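Local coordinates for protein probable amidase (Thermus thermophilus, PDB 2DC0) that is a probable amidase, a member of the amidase family built around a mixed central beta sheet, at residues A[186-191]-A[203-208]. Sequence-based numbering, arbitrary orientation.
Sequences PSYGRV and TDHAGP
Tyr188 and His205 meet where 186-191, the loop leaving strand 182-185, folds over the chain entering strand 206-210. The loop makes a type II turn from Ser187 to Arg190, with Gly189 at positive phi, and Tyr188 CA lies 5.9 Å from His205 CA. Two waters link the backbones. One joins Gly189 N to Asp204 O, and the other joins Val191 O to Ala206 N, 2.7 Å from each. The two rings form a T-shaped stack. The edge of Tyr188 points at a face of His205, with planes at 80° and centroids 5.5 Å apart. With CG anti to the backbone N (chi1 177°), the Tyr188 ring reaches the rim of the imidazole, CD1 lying 4.0 Å from His205 CE1. Tyr188 CE1 lies 3.4 Å from Asp204 O. Tyr188 OH is hydrogen-bonded to Arg201 O. The imidazole edge also abuts the residue before the turn: His205 CD2 lies 3.2 Å from Pro186 O. His205 ND1 makes weak hydrogen bonds to Thr203 O and Asp167 O, which may help to hold the ring's rotation. Further along, Val191 CG1 rests on Ala206 CB at 3.5 Å, and Pro186 CD packs on Ala206 O. Glu335 of the second subunit packs on Tyr188. The contact is buried and belongs to the return between neighbouring antiparallel strands, 182-185 and 206-210, in the central mixed sheet of the amidase fold.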
loop_
_atom_site.group_PDB
_atom_site.type_symbol
_atom_site.label_atom_id
_atom_site.label_comp_id
_atom_site.label_asym_id
_atom_site.label_seq_id
_atom_site.Cartn_x
_atom_site.Cartn_y
_atom_site.Cartn_z
ATOM N N PRO A 186 2.719 5.489 14.014
ATOM C CA PRO A 186 3.128 4.121 13.693
ATOM C C PRO A 186 2.594 3.695 12.337
ATOM O O PRO A 186 1.838 4.430 11.690
ATOM C CB PRO A 186 2.497 3.289 14.811
ATOM C CG PRO A 186 2.320 4.270 15.933
ATOM C CD PRO A 186 1.854 5.507 15.205
ATOM N N SER A 187 2.987 2.500 11.913
ATOM C CA SER A 187 2.503 1.957 10.649
ATOM C C SER A 187 0.988 1.916 10.766
ATOM O O SER A 187 0.443 1.710 11.856
ATOM C CB SER A 187 3.023 0.533 10.436
ATOM O OG SER A 187 4.436 0.517 10.282
ATOM N N TYR A 188 0.307 2.106 9.645
ATOM C CA TYR A 188 -1.151 2.082 9.632
ATOM C C TYR A 188 -1.693 0.841 10.344
ATOM O O TYR A 188 -1.168 -0.260 10.170
ATOM C CB TYR A 188 -1.661 2.093 8.186
ATOM C CG TYR A 188 -3.163 1.998 8.064
ATOM C CD1 TYR A 188 -3.970 3.127 8.211
ATOM C CD2 TYR A 188 -3.784 0.772 7.797
ATOM C CE1 TYR A 188 -5.355 3.040 8.092
ATOM C CE2 TYR A 188 -5.170 0.678 7.680
ATOM C CZ TYR A 188 -5.947 1.812 7.827
ATOM O OH TYR A 188 -7.320 1.712 7.712
ATOM N N GLY A 189 -2.724 1.037 11.163
ATOM C CA GLY A 189 -3.360 -0.068 11.855
ATOM C C GLY A 189 -2.677 -0.709 13.048
ATOM O O GLY A 189 -3.304 -1.505 13.746
ATOM N N ARG A 190 -1.414 -0.384 13.302
ATOM C CA ARG A 190 -0.729 -0.994 14.436
ATOM C C ARG A 190 -1.462 -0.682 15.747
ATOM O O ARG A 190 -1.596 -1.548 16.611
ATOM C CB ARG A 190 0.721 -0.521 14.508
ATOM C CG ARG A 190 1.539 -1.275 15.539
ATOM C CD ARG A 190 2.985 -0.826 15.524
ATOM N NE ARG A 190 3.687 -1.225 14.304
ATOM C CZ ARG A 190 4.070 -2.469 14.027
ATOM N NH1 ARG A 190 3.822 -3.452 14.882
ATOM N NH2 ARG A 190 4.721 -2.726 12.900
ATOM N N VAL A 191 -1.931 0.553 15.892
ATOM C CA VAL A 191 -2.677 0.948 17.085
ATOM C C VAL A 191 -4.140 1.027 16.662
ATOM O O VAL A 191 -4.485 1.732 15.714
ATOM C CB VAL A 191 -2.211 2.320 17.628
ATOM C CG1 VAL A 191 -3.064 2.725 18.827
ATOM C CG2 VAL A 191 -0.746 2.241 18.042
ATOM N N THR A 203 -6.940 6.058 6.093
ATOM C CA THR A 203 -5.770 6.909 6.228
ATOM C C THR A 203 -5.501 7.358 7.664
ATOM O O THR A 203 -4.403 7.847 7.966
ATOM C CB THR A 203 -5.905 8.152 5.324
ATOM O OG1 THR A 203 -6.270 7.734 4.002
ATOM C CG2 THR A 203 -4.592 8.902 5.256
ATOM N N ASP A 204 -6.490 7.198 8.550
ATOM C CA ASP A 204 -6.331 7.595 9.963
ATOM C C ASP A 204 -5.284 6.727 10.672
ATOM O O ASP A 204 -5.115 5.552 10.347
ATOM C CB ASP A 204 -7.637 7.426 10.759
ATOM C CG ASP A 204 -8.718 8.421 10.384
ATOM O OD1 ASP A 204 -8.430 9.442 9.721
ATOM O OD2 ASP A 204 -9.880 8.170 10.782
ATOM N N HIS A 205 -4.613 7.314 11.660
ATOM C CA HIS A 205 -3.603 6.630 12.472
ATOM C C HIS A 205 -3.718 7.111 13.922
ATOM O O HIS A 205 -3.941 8.298 14.163
ATOM C CB HIS A 205 -2.173 6.977 12.038
ATOM C CG HIS A 205 -1.767 6.443 10.702
ATOM N ND1 HIS A 205 -2.276 6.929 9.519
ATOM C CD2 HIS A 205 -0.825 5.534 10.363
ATOM C CE1 HIS A 205 -1.660 6.345 8.505
ATOM N NE2 HIS A 205 -0.775 5.494 8.990
ATOM N N ALA A 206 -3.556 6.199 14.877
ATOM C CA ALA A 206 -3.572 6.559 16.293
ATOM C C ALA A 206 -2.108 6.540 16.722
ATOM O O ALA A 206 -1.351 5.661 16.310
ATOM C CB ALA A 206 -4.369 5.537 17.104
ATOM N N GLY A 207 -1.700 7.499 17.547
ATOM C CA GLY A 207 -0.309 7.538 17.968
ATOM C C GLY A 207 -0.059 8.441 19.162
ATOM O O GLY A 207 -0.885 9.302 19.478
ATOM N N PRO A 208 1.081 8.275 19.844
ATOM C CA PRO A 208 1.414 9.084 21.015
ATOM C C PRO A 208 2.173 10.386 20.779
ATOM O O PRO A 208 2.866 10.564 19.765
ATOM C CB PRO A 208 2.244 8.126 21.849
ATOM C CG PRO A 208 3.076 7.467 20.777
ATOM C CD PRO A 208 2.047 7.168 19.687
HETATM O O HOH W 1 -4.580 3.066 11.554
HETATM O O HOH W 2 -3.574 3.616 14.020
#